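Local coordinates for protein carbonic anhydrase (Synechocystis sp., PDB 5SWC) that catalyses the reversible, zinc-dependent hydration of carbon dioxide to hydrogencarbonate and supplies carbon dioxide to RuBisCO inside the carboxysome, at residues Arg52-Cys57 / Phe77-Ala82; Asn84-Tyr89 / Gln182-Ile187; Lys124-Leu129 / Glu147-Leu152; Asp214-Asp219 / Leu230-Glu235. All blocks are in the same frame, centred on the assembly; numbering follows the deposited sequence.

Interaction 1. Residues Arg52-Cys57 / Phe77-Ala82; sequences RILFIC and FVIRNA
Phe77 O takes the backbone N-H of Phe55 at 2.9 Å, the N-H...O angle 172°, and the CA-H of Leu54 also leans on this oxygen. It belongs to the parallel pairing of strands 53-58 and 76-81, the two arms of a beta-alpha-beta unit whose connection carries helix 65-69. Phe55 bonds to strand 76-81 through both its N and its O: the O receives Ile79 N at 3.0 Å, while Ile79 O receives Cys57 N at 2.9 Å. The last link, Asn81 N to Cys57 O, is weak at 3.4 Å.

On the face bearing Leu54, Ile56, Phe77 and Ile79, Leu54 swings CG anti to its own N (chi1 167°), which carries CD1 over to the neighbouring strand. There CD1 meets the edge of the Phe77 ring in its plane, at 3.7 Å from CD2, and also touches CD1 of Ile79 at 3.8 Å. Ile56 and Ile79 run side by side, pointing the same way. Helix 95-106 packs on this face through Met100, Ala99 and Ala103, and strand 111-117 pairs with the far side of 53-58.

The other face carries Phe55, Cys57, Val78 and Arg80, and ends next to the zinc ligand Cys58. A second subunit bonds to the backbone of Val78 and Arg80. The Arg80 guanidinium reaches Cys58 O with NH2, and its NE passes 3.6 Å from Cys57 SG, obliquely to the group's plane.

Interaction 2. Residues Asn84-Tyr89 / Gln182-Ile187; sequences NIIPPY and QTYPAI. With FMT (formic acid), chain K.
The Tyr89 ring has Pro185 CD over the centre of one face, 3.4 Å from the centroid and almost on the ring normal, a close CH-pi contact. Tyr184 offers a face in its turn: Tyr89 CB stands 3.9 Å above its centroid, and Tyr89 CA lies over the same ring nearer the rim. The edge of Tyr184 meets Pro87 O and an oxygen of a formic acid molecule, probably from the crystallisation liquor. Between the two tyrosines the planes make 59°, and CD1 of Tyr89 touches CD2 of Tyr184.

Tyr184 OH donates to Pro87 O at 2.7 Å, from a position tilted 32° out of the carbonyl plane. A water gives its protons to this hydroxyl and to Pro88 O. Ile86 CG2 touches CE1 of Tyr184, obliquely to the ring.

The contact ties the loop between strand 76-81 and helix 95-106 to the start of helix 185-193, where Tyr184 is the N-cap residue. Formic acid O1 accepts from Ala186 N, in the first turn of that helix, at 2.9 Å.

With chi1 at 64°, Thr183 holds OG1 between its own N and carbonyl carbon, facing the loop. OG1 receives Tyr89 N at 2.9 Å in a nearly straight bond, and is also bonded to Asn180 O. In a third subunit, Glu147 packs against both Tyr89 and Pro185.

Interaction 3. Residues Lys124-Leu129 / Glu147-Leu152; sequences KGLLKL and EATRRL
Leu126 and Leu129 close on the aliphatic stem of Arg150 from two points along its length. CD1 of Leu126 rests on Arg150 CB at 3.9 Å, the two side chains slanting across one another, while its other methyl, CD2, meets Thr149 CG2 at 4.0 Å nearly at a right angle. Further out, Leu129 CD2 lies over one face of the guanidinium, 3.8 Å from NE of Arg150. The backbone takes part as well: Arg150 CD packs against Leu126 O at 3.4 Å.

The head group of Arg150 is turned by a bend at chi3 (74°) and held by Glu147, one helical turn earlier. Its grip is side-on: NE gives its proton to Glu147 OE1 at 2.8 Å with an angle of 167°, and NH1 gives one to OE2 at 3.0 Å. In this conformer, one of two modelled for Arg150, the two-point salt bridge sets the guanidinium plane and so the face met by Leu129. A water donates to Leu126 O at 2.8 Å and links only weakly to Leu129 N and Arg150 NH2. Behind Thr149 CG2, the hydroxyl is bonded to Thr146 and Thr176.

The contact joins helix 121-126 and the chain that follows it to the first turns of helix 147-156. Leu143 of helix 137-143 packs on both leucines, and helix 162-181 adjoins Thr149 through Asn173.

Interaction 4. Residues Asp214-Asp219 / Leu230-Glu235; sequences DGVLHD and LEPEDE
His218 and Glu233 reach for each other from opposite directions, ring and carboxylate planes only 28° apart. NE2 of His218 donates to the syn lone pair of Glu233 OE2 at 2.7 Å, with the acceptor in the ring plane. This bond belongs to one of two conformers modelled for Glu233. Chi1 of 75°, with CG between the N and the carbonyl carbon of Glu233, and chi2 of -84° bring the carboxylate round.

The Glu231 side chain runs at about a right angle to that of His218, though the flat groups are far from perpendicular. Glu231 OE2 lies 3.4 Å from His218 CD2, obliquely to the ring, and is bonded to Tyr213 OH; its OE1 forms a salt bridge with Lys179. The imidazole is steadied from its own turn, for ND1 donates to Val216 O, although from well above that carbonyl's plane. Gly215 O sits over one face of the ring, toward the rim.

Beside the polar group, Val216 CG2 packs across Pro232 CG at 3.8 Å. The backbones come close where Gly215 CA meets Leu230 O at 3.3 Å, a CA-H...O contact.

Strands 209-214 and 219-221 form a beta hairpin, whose turn ends in a G1 beta bulge, with His218 and Asp219 both facing Asp214. Asp214 OD1 accepts from Val216 N at 3.0 Å, making an Asx turn. Segment 230-235, with its short 3-10 turn, lies against this hairpin at the protein surface. The Glu233 carboxylate, and less so that of Glu231, partly offset by Lys179, would tend to favour the protonated imidazole and give the bond some ionic character.

How the interactions relate
Interaction 1 is the buried core, a parallel strand pair joined by backbone bonds and apolar side chains, whereas interaction 4 is a surface contact between loops, resting on a histidine-carboxylate bond. Interaction 2, also buried, relies on tyrosine rings and on polar atoms satisfied by the backbone; interaction 3 is partly buried and combines leucines with an intrahelical salt bridge. Interactions 1 and 2 touch directly, Ile56 CD1 meeting Ile86 CD1 at 3.9 Å. Interaction 2 also meets interaction 4, through Gln182 and Leu230. Interaction 3 is nested within the chain loop that interaction 2 closes, without touching it. Interactions 2, 3 and 4 all border the third subunit; interactions 1 and 2 adjoin the second.

Interaction 1. Residues Arg52-Cys57 / Phe77-Ala82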
# COMPACT_ATOMS: atom_id res chain seq x y z
N ARG A 52 0.72 -4.66 33.22
CA ARG A 52 0.93 -6.06 32.95
C ARG A 52 -0.11 -6.61 31.96
O ARG A 52 0.08 -7.72 31.46
CB ARG A 52 0.88 -6.89 34.22
CG ARG A 52 1.68 -6.33 35.41
CD ARG A 52 3.18 -6.33 35.18
NE ARG A 52 3.63 -7.24 34.13
CZ ARG A 52 4.75 -7.09 33.43
NH1 ARG A 52 5.07 -7.99 32.50
NH2 ARG A 52 5.56 -6.05 33.67
N ILE A 53 -1.11 -5.80 31.61
CA ILE A 53 -2.17 -6.24 30.70
C ILE A 53 -2.34 -5.28 29.54
O ILE A 53 -2.36 -4.05 29.72
CB ILE A 53 -3.51 -6.39 31.44
CG1 ILE A 53 -3.33 -7.38 32.60
CG2 ILE A 53 -4.64 -6.78 30.46
CD1 ILE A 53 -4.49 -7.61 33.41
N LEU A 54 -2.41 -5.82 28.30
CA LEU A 54 -2.78 -5.09 27.11
C LEU A 54 -4.26 -5.36 26.85
O LEU A 54 -4.69 -6.51 26.71
CB LEU A 54 -1.98 -5.55 25.89
CG LEU A 54 -2.49 -5.09 24.52
CD1 LEU A 54 -2.54 -3.59 24.37
CD2 LEU A 54 -1.63 -5.71 23.37
N PHE A 55 -5.06 -4.30 26.95
CA PHE A 55 -6.52 -4.42 26.86
C PHE A 55 -6.97 -3.72 25.60
O PHE A 55 -6.78 -2.53 25.43
CB PHE A 55 -7.17 -3.77 28.12
CG PHE A 55 -8.55 -4.23 28.42
CD1 PHE A 55 -9.64 -3.65 27.80
CD2 PHE A 55 -8.76 -5.20 29.36
CE1 PHE A 55 -10.92 -4.10 28.09
CE2 PHE A 55 -10.05 -5.65 29.65
CZ PHE A 55 -11.11 -5.07 29.00
N ILE A 56 -7.56 -4.47 24.68
CA ILE A 56 -8.01 -3.98 23.39
C ILE A 56 -9.51 -3.93 23.44
O ILE A 56 -10.15 -4.98 23.70
CB ILE A 56 -7.55 -4.92 22.25
CG1 ILE A 56 -6.04 -5.01 22.20
CG2 ILE A 56 -8.16 -4.51 20.92
CD1 ILE A 56 -5.48 -6.28 21.58
N CYS A 57 -10.12 -2.78 23.24
CA CYS A 57 -11.56 -2.70 23.32
C CYS A 57 -12.13 -1.67 22.38
O CYS A 57 -11.40 -0.99 21.66
CB CYS A 57 -11.97 -2.45 24.77
SG CYS A 57 -11.66 -0.83 25.43
N PHE A 77 -2.68 -1.09 29.71
CA PHE A 77 -2.25 -0.37 28.49
C PHE A 77 -3.35 -0.65 27.49
O PHE A 77 -3.67 -1.82 27.25
CB PHE A 77 -0.91 -0.93 28.04
CG PHE A 77 -0.31 -0.25 26.85
CD1 PHE A 77 0.61 0.77 27.00
CD2 PHE A 77 -0.62 -0.68 25.56
CE1 PHE A 77 1.19 1.37 25.88
CE2 PHE A 77 0.01 -0.06 24.42
CZ PHE A 77 0.89 0.92 24.61
N VAL A 78 -3.97 0.37 26.91
CA VAL A 78 -5.26 0.22 26.26
C VAL A 78 -5.21 0.66 24.79
O VAL A 78 -4.75 1.78 24.48
CB VAL A 78 -6.35 1.01 26.98
CG1 VAL A 78 -7.66 0.87 26.27
CG2 VAL A 78 -6.48 0.54 28.43
N ILE A 79 -5.70 -0.17 23.89
CA ILE A 79 -5.95 0.15 22.50
C ILE A 79 -7.44 0.27 22.31
O ILE A 79 -8.16 -0.65 22.72
CB ILE A 79 -5.40 -0.95 21.58
CG1 ILE A 79 -3.86 -1.00 21.65
CG2 ILE A 79 -5.93 -0.81 20.17
CD1 ILE A 79 -3.25 -2.18 20.93
N ARG A 80 -7.94 1.37 21.72
CA ARG A 80 -9.35 1.47 21.42
C ARG A 80 -9.60 1.95 20.03
O ARG A 80 -9.04 2.96 19.61
CB ARG A 80 -10.07 2.45 22.38
CG ARG A 80 -9.94 2.01 23.83
CD ARG A 80 -10.69 2.84 24.84
NE ARG A 80 -12.13 2.68 24.67
CZ ARG A 80 -13.05 3.25 25.45
NH1 ARG A 80 -12.71 3.97 26.51
NH2 ARG A 80 -14.32 3.09 25.13
N ASN A 81 -10.43 1.21 19.30
CA ASN A 81 -10.87 1.55 17.96
C ASN A 81 -12.30 1.08 17.77
O ASN A 81 -12.86 0.44 18.68
CB ASN A 81 -9.91 0.98 16.90
CG ASN A 81 -9.82 -0.50 16.94
OD1 ASN A 81 -10.79 -1.19 17.13
ND2 ASN A 81 -8.63 -1.01 16.74
N ALA A 82 -12.91 1.38 16.62
CA ALA A 82 -14.32 1.02 16.41
C ALA A 82 -14.37 -0.45 16.07
O ALA A 82 -13.94 -0.92 15.02
CB ALA A 82 -14.93 1.87 15.32

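Interaction 2. Residues Asn84-Tyr89 / Gln182-Ile187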
# COMPACT_ATOMS: atom_id res chain seq x y z
N ASN A 84 -13.01 -2.94 18.10
CA ASN A 84 -11.97 -3.71 18.79
C ASN A 84 -11.28 -4.71 17.85
O ASN A 84 -11.12 -5.88 18.17
CB ASN A 84 -12.46 -4.34 20.13
CG ASN A 84 -13.73 -5.15 20.02
OD1 ASN A 84 -14.83 -4.60 20.27
ND2 ASN A 84 -13.62 -6.45 19.75
N ILE A 85 -10.85 -4.16 16.72
CA ILE A 85 -10.26 -4.96 15.65
C ILE A 85 -8.74 -4.80 15.62
O ILE A 85 -8.21 -3.69 15.77
CB ILE A 85 -10.88 -4.51 14.28
CG1 ILE A 85 -12.30 -5.03 14.21
CG2 ILE A 85 -10.04 -5.00 13.11
CD1 ILE A 85 -13.14 -4.33 13.19
N ILE A 86 -8.05 -5.92 15.43
CA ILE A 86 -6.59 -5.96 15.21
C ILE A 86 -6.38 -6.56 13.83
O ILE A 86 -6.60 -7.75 13.64
CB ILE A 86 -5.88 -6.78 16.26
CG1 ILE A 86 -6.14 -6.20 17.68
CG2 ILE A 86 -4.36 -6.80 15.95
CD1 ILE A 86 -5.57 -4.86 17.92
N PRO A 87 -5.93 -5.75 12.85
CA PRO A 87 -5.71 -6.35 11.53
C PRO A 87 -4.65 -7.45 11.59
O PRO A 87 -3.75 -7.42 12.44
CB PRO A 87 -5.26 -5.15 10.67
CG PRO A 87 -5.86 -3.94 11.37
CD PRO A 87 -5.74 -4.31 12.84
N PRO A 88 -4.70 -8.39 10.66
CA PRO A 88 -3.57 -9.33 10.53
C PRO A 88 -2.25 -8.59 10.33
O PRO A 88 -2.21 -7.46 9.80
CB PRO A 88 -3.93 -10.14 9.29
CG PRO A 88 -5.44 -10.01 9.19
CD PRO A 88 -5.70 -8.62 9.61
N TYR A 89 -1.16 -9.25 10.72
CA TYR A 89 0.16 -8.68 10.59
C TYR A 89 0.47 -8.31 9.16
O TYR A 89 0.39 -9.15 8.26
CB TYR A 89 1.18 -9.70 11.11
CG TYR A 89 2.61 -9.33 10.89
CD1 TYR A 89 3.12 -8.14 11.41
CD2 TYR A 89 3.44 -10.17 10.19
CE1 TYR A 89 4.46 -7.81 11.20
CE2 TYR A 89 4.78 -9.84 9.95
CZ TYR A 89 5.26 -8.65 10.50
OH TYR A 89 6.61 -8.36 10.24
N GLN A 182 -2.33 -13.71 16.36
CA GLN A 182 -1.36 -14.79 16.32
C GLN A 182 -0.46 -14.75 15.09
O GLN A 182 0.45 -15.56 14.97
CB GLN A 182 -2.08 -16.10 16.45
CG GLN A 182 -2.59 -16.25 17.89
CD GLN A 182 -3.39 -17.48 18.09
OE1 GLN A 182 -2.87 -18.56 18.20
NE2 GLN A 182 -4.70 -17.32 18.15
N THR A 183 -0.72 -13.84 14.16
CA THR A 183 0.19 -13.66 13.01
C THR A 183 1.31 -12.66 13.29
O THR A 183 2.21 -12.52 12.45
CB THR A 183 -0.55 -13.25 11.71
OG1 THR A 183 -1.19 -11.97 11.84
CG2 THR A 183 -1.51 -14.34 11.30
N TYR A 184 1.29 -11.93 14.41
CA TYR A 184 2.33 -10.95 14.67
C TYR A 184 3.61 -11.62 15.23
O TYR A 184 3.51 -12.49 16.10
CB TYR A 184 1.86 -9.91 15.67
CG TYR A 184 0.91 -8.88 15.06
CD1 TYR A 184 -0.39 -9.21 14.83
CD2 TYR A 184 1.36 -7.63 14.62
CE1 TYR A 184 -1.26 -8.29 14.24
CE2 TYR A 184 0.51 -6.73 14.05
CZ TYR A 184 -0.78 -7.07 13.85
OH TYR A 184 -1.59 -6.10 13.28
N PRO A 185 4.78 -11.21 14.76
CA PRO A 185 6.02 -11.83 15.22
C PRO A 185 6.22 -11.88 16.73
O PRO A 185 6.63 -12.93 17.25
CB PRO A 185 7.10 -11.03 14.53
CG PRO A 185 6.40 -10.55 13.24
CD PRO A 185 5.02 -10.27 13.66
N ALA A 186 5.96 -10.78 17.42
CA ALA A 186 6.22 -10.74 18.85
C ALA A 186 5.31 -11.71 19.56
O ALA A 186 5.75 -12.33 20.57
CB ALA A 186 6.00 -9.34 19.37
N ILE A 187 4.07 -11.84 19.11
CA ILE A 187 3.13 -12.75 19.73
C ILE A 187 3.51 -14.19 19.43
O ILE A 187 3.59 -15.01 20.33
CB ILE A 187 1.75 -12.42 19.26
CG1 ILE A 187 1.38 -11.07 19.90
CG2 ILE A 187 0.76 -13.48 19.65
CD1 ILE A 187 0.02 -10.56 19.62
C FMT K . 5.39 -7.20 16.23
O1 FMT K . 4.96 -8.33 16.35
O2 FMT K . 6.59 -6.92 16.41
O HOH W 1 -1.41 -4.78 10.41

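Interaction 3. Residues Lys124-Leu129 / Glu147-Leu152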
# COMPACT_ATOMS: atom_id res chain seq x y z
N LYS A 124 -22.93 -3.94 13.87
CA LYS A 124 -24.12 -3.59 13.12
C LYS A 124 -23.76 -3.19 11.68
O LYS A 124 -24.39 -3.61 10.71
CB LYS A 124 -24.89 -2.48 13.82
CG LYS A 124 -25.46 -2.92 15.18
CD LYS A 124 -26.22 -1.74 15.81
CE LYS A 124 -26.71 -2.07 17.18
NZ LYS A 124 -27.60 -0.98 17.67
N GLY A 125 -22.70 -2.41 11.57
CA GLY A 125 -22.18 -1.99 10.27
C GLY A 125 -21.73 -3.16 9.41
O GLY A 125 -22.02 -3.23 8.22
N LEU A 126 -20.97 -4.05 10.03
CA LEU A 126 -20.47 -5.23 9.33
C LEU A 126 -21.57 -6.06 8.67
O LEU A 126 -21.39 -6.59 7.60
CB LEU A 126 -19.69 -6.09 10.33
CG LEU A 126 -18.96 -7.26 9.71
CD1 LEU A 126 -17.80 -6.78 8.84
CD2 LEU A 126 -18.46 -8.20 10.82
N LEU A 127 -22.72 -6.13 9.36
CA LEU A 127 -23.86 -6.89 8.87
C LEU A 127 -24.67 -6.15 7.80
O LEU A 127 -25.58 -6.71 7.20
CB LEU A 127 -24.74 -7.27 10.06
CG LEU A 127 -24.12 -8.21 11.10
CD1 LEU A 127 -24.94 -8.29 12.40
CD2 LEU A 127 -23.94 -9.59 10.54
N LYS A 128 -24.35 -4.87 7.59
CA LYS A 128 -24.96 -4.07 6.55
C LYS A 128 -23.85 -3.33 5.79
O LYS A 128 -23.95 -2.14 5.49
CB LYS A 128 -26.02 -3.12 7.11
CG LYS A 128 -25.55 -2.07 8.04
CD LYS A 128 -26.61 -1.01 8.25
CE LYS A 128 -26.01 0.23 8.92
NZ LYS A 128 -25.29 -0.12 10.19
N LEU A 129 -22.82 -4.08 5.48
CA LEU A 129 -21.55 -3.50 5.04
C LEU A 129 -21.68 -2.66 3.78
O LEU A 129 -21.14 -1.57 3.69
CB LEU A 129 -20.53 -4.63 4.83
CG LEU A 129 -19.14 -4.20 4.42
CD1 LEU A 129 -18.46 -3.49 5.57
CD2 LEU A 129 -18.42 -5.47 3.98
N GLU A 147 -13.31 -9.10 7.79
CA GLU A 147 -14.10 -9.80 6.79
C GLU A 147 -14.26 -11.28 7.12
O GLU A 147 -15.25 -11.90 6.76
CB GLU A 147 -13.51 -9.58 5.40
CG GLU A 147 -14.15 -10.42 4.29
CD GLU A 147 -15.58 -10.05 4.04
OE1 GLU A 147 -16.07 -8.99 4.49
OE2 GLU A 147 -16.22 -10.86 3.34
N ALA A 148 -13.27 -11.87 7.79
CA ALA A 148 -13.38 -13.28 8.14
C ALA A 148 -14.57 -13.52 9.05
O ALA A 148 -15.18 -14.60 8.99
CB ALA A 148 -12.07 -13.81 8.73
N THR A 149 -14.91 -12.55 9.89
CA THR A 149 -16.09 -12.63 10.77
C THR A 149 -17.32 -12.62 9.90
O THR A 149 -18.20 -13.42 10.09
CB THR A 149 -16.13 -11.44 11.70
OG1 THR A 149 -14.88 -11.34 12.39
CG2 THR A 149 -17.27 -11.53 12.68
N ARG A 150 -17.38 -11.68 8.96
CA ARG A 150 -18.57 -11.54 8.15
C ARG A 150 -18.81 -12.79 7.33
O ARG A 150 -19.93 -13.30 7.24
CB ARG A 150 -18.41 -10.32 7.26
CG ARG A 150 -19.72 -9.88 6.65
CD ARG A 150 -19.51 -8.72 5.71
NE ARG A 150 -18.88 -9.23 4.49
CZ ARG A 150 -19.55 -9.60 3.40
NH1 ARG A 150 -18.90 -10.10 2.35
NH2 ARG A 150 -20.87 -9.52 3.37
N ARG A 151 -17.74 -13.34 6.74
CA ARG A 151 -17.88 -14.55 5.94
C ARG A 151 -18.34 -15.73 6.76
O ARG A 151 -19.27 -16.43 6.38
CB ARG A 151 -16.53 -14.86 5.25
CG ARG A 151 -16.57 -15.92 4.18
CD ARG A 151 -17.27 -15.52 2.90
NE ARG A 151 -18.70 -15.73 2.94
CZ ARG A 151 -19.59 -14.98 2.30
NH1 ARG A 151 -19.20 -13.94 1.57
NH2 ARG A 151 -20.88 -15.24 2.42
N LEU A 152 -17.70 -15.94 7.90
CA LEU A 152 -18.12 -17.00 8.81
C LEU A 152 -19.60 -16.86 9.22
O LEU A 152 -20.36 -17.86 9.19
CB LEU A 152 -17.19 -17.01 10.03
CG LEU A 152 -17.41 -18.14 11.02
CD1 LEU A 152 -16.11 -18.43 11.76
CD2 LEU A 152 -18.53 -17.81 11.99
O HOH W 2 -22.72 -7.57 5.37

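Interaction 4. Residues Asp214-Asp219 / Leu230-Glu235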
# COMPACT_ATOMS: atom_id res chain seq x y z
N ASP A 214 -13.13 -19.79 26.38
CA ASP A 214 -12.29 -20.90 26.79
C ASP A 214 -11.98 -21.65 25.50
O ASP A 214 -12.83 -22.36 24.95
CB ASP A 214 -13.06 -21.78 27.80
CG ASP A 214 -12.31 -23.01 28.25
OD1 ASP A 214 -11.27 -23.33 27.57
OD2 ASP A 214 -12.74 -23.70 29.18
N GLY A 215 -10.74 -21.52 25.02
CA GLY A 215 -10.34 -22.13 23.77
C GLY A 215 -10.28 -23.65 23.77
O GLY A 215 -10.29 -24.27 22.70
N VAL A 216 -10.19 -24.27 24.95
CA VAL A 216 -10.22 -25.72 25.05
C VAL A 216 -11.65 -26.19 24.82
O VAL A 216 -11.90 -27.15 24.08
CB VAL A 216 -9.66 -26.19 26.39
CG1 VAL A 216 -9.89 -27.69 26.58
CG2 VAL A 216 -8.18 -25.87 26.48
N LEU A 217 -12.59 -25.52 25.46
CA LEU A 217 -13.98 -25.83 25.33
C LEU A 217 -14.59 -25.35 24.00
O LEU A 217 -15.57 -25.91 23.51
CB LEU A 217 -14.68 -25.13 26.50
CG LEU A 217 -16.15 -25.30 26.63
CD1 LEU A 217 -16.47 -26.77 27.03
CD2 LEU A 217 -16.61 -24.29 27.69
N HIS A 218 -13.98 -24.34 23.40
CA HIS A 218 -14.52 -23.66 22.24
C HIS A 218 -15.87 -23.00 22.53
O HIS A 218 -16.76 -22.99 21.68
CB HIS A 218 -14.58 -24.55 21.01
CG HIS A 218 -13.25 -25.01 20.50
ND1 HIS A 218 -12.49 -25.97 21.15
CD2 HIS A 218 -12.56 -24.68 19.38
CE1 HIS A 218 -11.39 -26.20 20.45
NE2 HIS A 218 -11.40 -25.42 19.39
N ASP A 219 -16.00 -22.41 23.71
CA ASP A 219 -17.20 -21.67 24.04
C ASP A 219 -16.88 -20.59 25.08
O ASP A 219 -15.84 -20.60 25.72
CB ASP A 219 -18.28 -22.61 24.60
CG ASP A 219 -19.69 -22.12 24.34
OD1 ASP A 219 -19.88 -20.96 23.90
OD2 ASP A 219 -20.63 -22.91 24.63
N LEU A 230 -6.84 -19.57 23.63
CA LEU A 230 -6.08 -20.36 22.67
C LEU A 230 -6.73 -21.71 22.45
O LEU A 230 -7.07 -22.41 23.39
CB LEU A 230 -4.64 -20.52 23.16
CG LEU A 230 -3.84 -19.23 23.33
CD1 LEU A 230 -2.48 -19.55 23.93
CD2 LEU A 230 -3.69 -18.52 22.01
N GLU A 231 -6.89 -22.10 21.19
CA GLU A 231 -7.44 -23.39 20.80
C GLU A 231 -6.30 -24.39 20.62
O GLU A 231 -5.44 -24.22 19.74
CB GLU A 231 -8.24 -23.23 19.51
CG GLU A 231 -9.41 -22.25 19.71
CD GLU A 231 -10.23 -21.97 18.46
OE1 GLU A 231 -9.73 -22.16 17.32
OE2 GLU A 231 -11.40 -21.54 18.59
N PRO A 232 -6.28 -25.47 21.40
CA PRO A 232 -5.11 -26.36 21.37
C PRO A 232 -4.82 -26.97 20.01
O PRO A 232 -3.65 -27.22 19.66
CB PRO A 232 -5.50 -27.48 22.34
CG PRO A 232 -6.54 -26.93 23.19
CD PRO A 232 -7.27 -25.86 22.44
N GLU A 233 -5.86 -27.20 19.22
CA GLU A 233 -5.65 -27.82 17.91
C GLU A 233 -4.96 -26.89 16.91
O GLU A 233 -4.47 -27.34 15.88
CB GLU A 233 -6.97 -28.34 17.32
CG GLU A 233 -7.89 -27.25 16.76
CD GLU A 233 -8.77 -26.60 17.81
OE1 GLU A 233 -8.59 -26.85 19.02
OE2 GLU A 233 -9.66 -25.82 17.41
N ASP A 234 -4.92 -25.60 17.22
CA ASP A 234 -4.27 -24.64 16.33
C ASP A 234 -2.99 -24.09 16.92
O ASP A 234 -2.48 -23.06 16.46
CB ASP A 234 -5.24 -23.49 16.02
CG ASP A 234 -6.45 -23.95 15.27
OD1 ASP A 234 -6.32 -24.92 14.50
OD2 ASP A 234 -7.52 -23.36 15.47
N GLU A 235 -2.41 -24.80 17.89
CA GLU A 235 -1.18 -24.32 18.51
C GLU A 235 -0.05 -24.19 17.48
O GLU A 235 0.73 -23.20 17.49
CB GLU A 235 -0.77 -25.24 19.67
CG GLU A 235 0.40 -24.70 20.50
CD GLU A 235 0.89 -25.67 21.54
OE1 GLU A 235 0.14 -26.62 21.85
OE2 GLU A 235 2.02 -25.49 22.03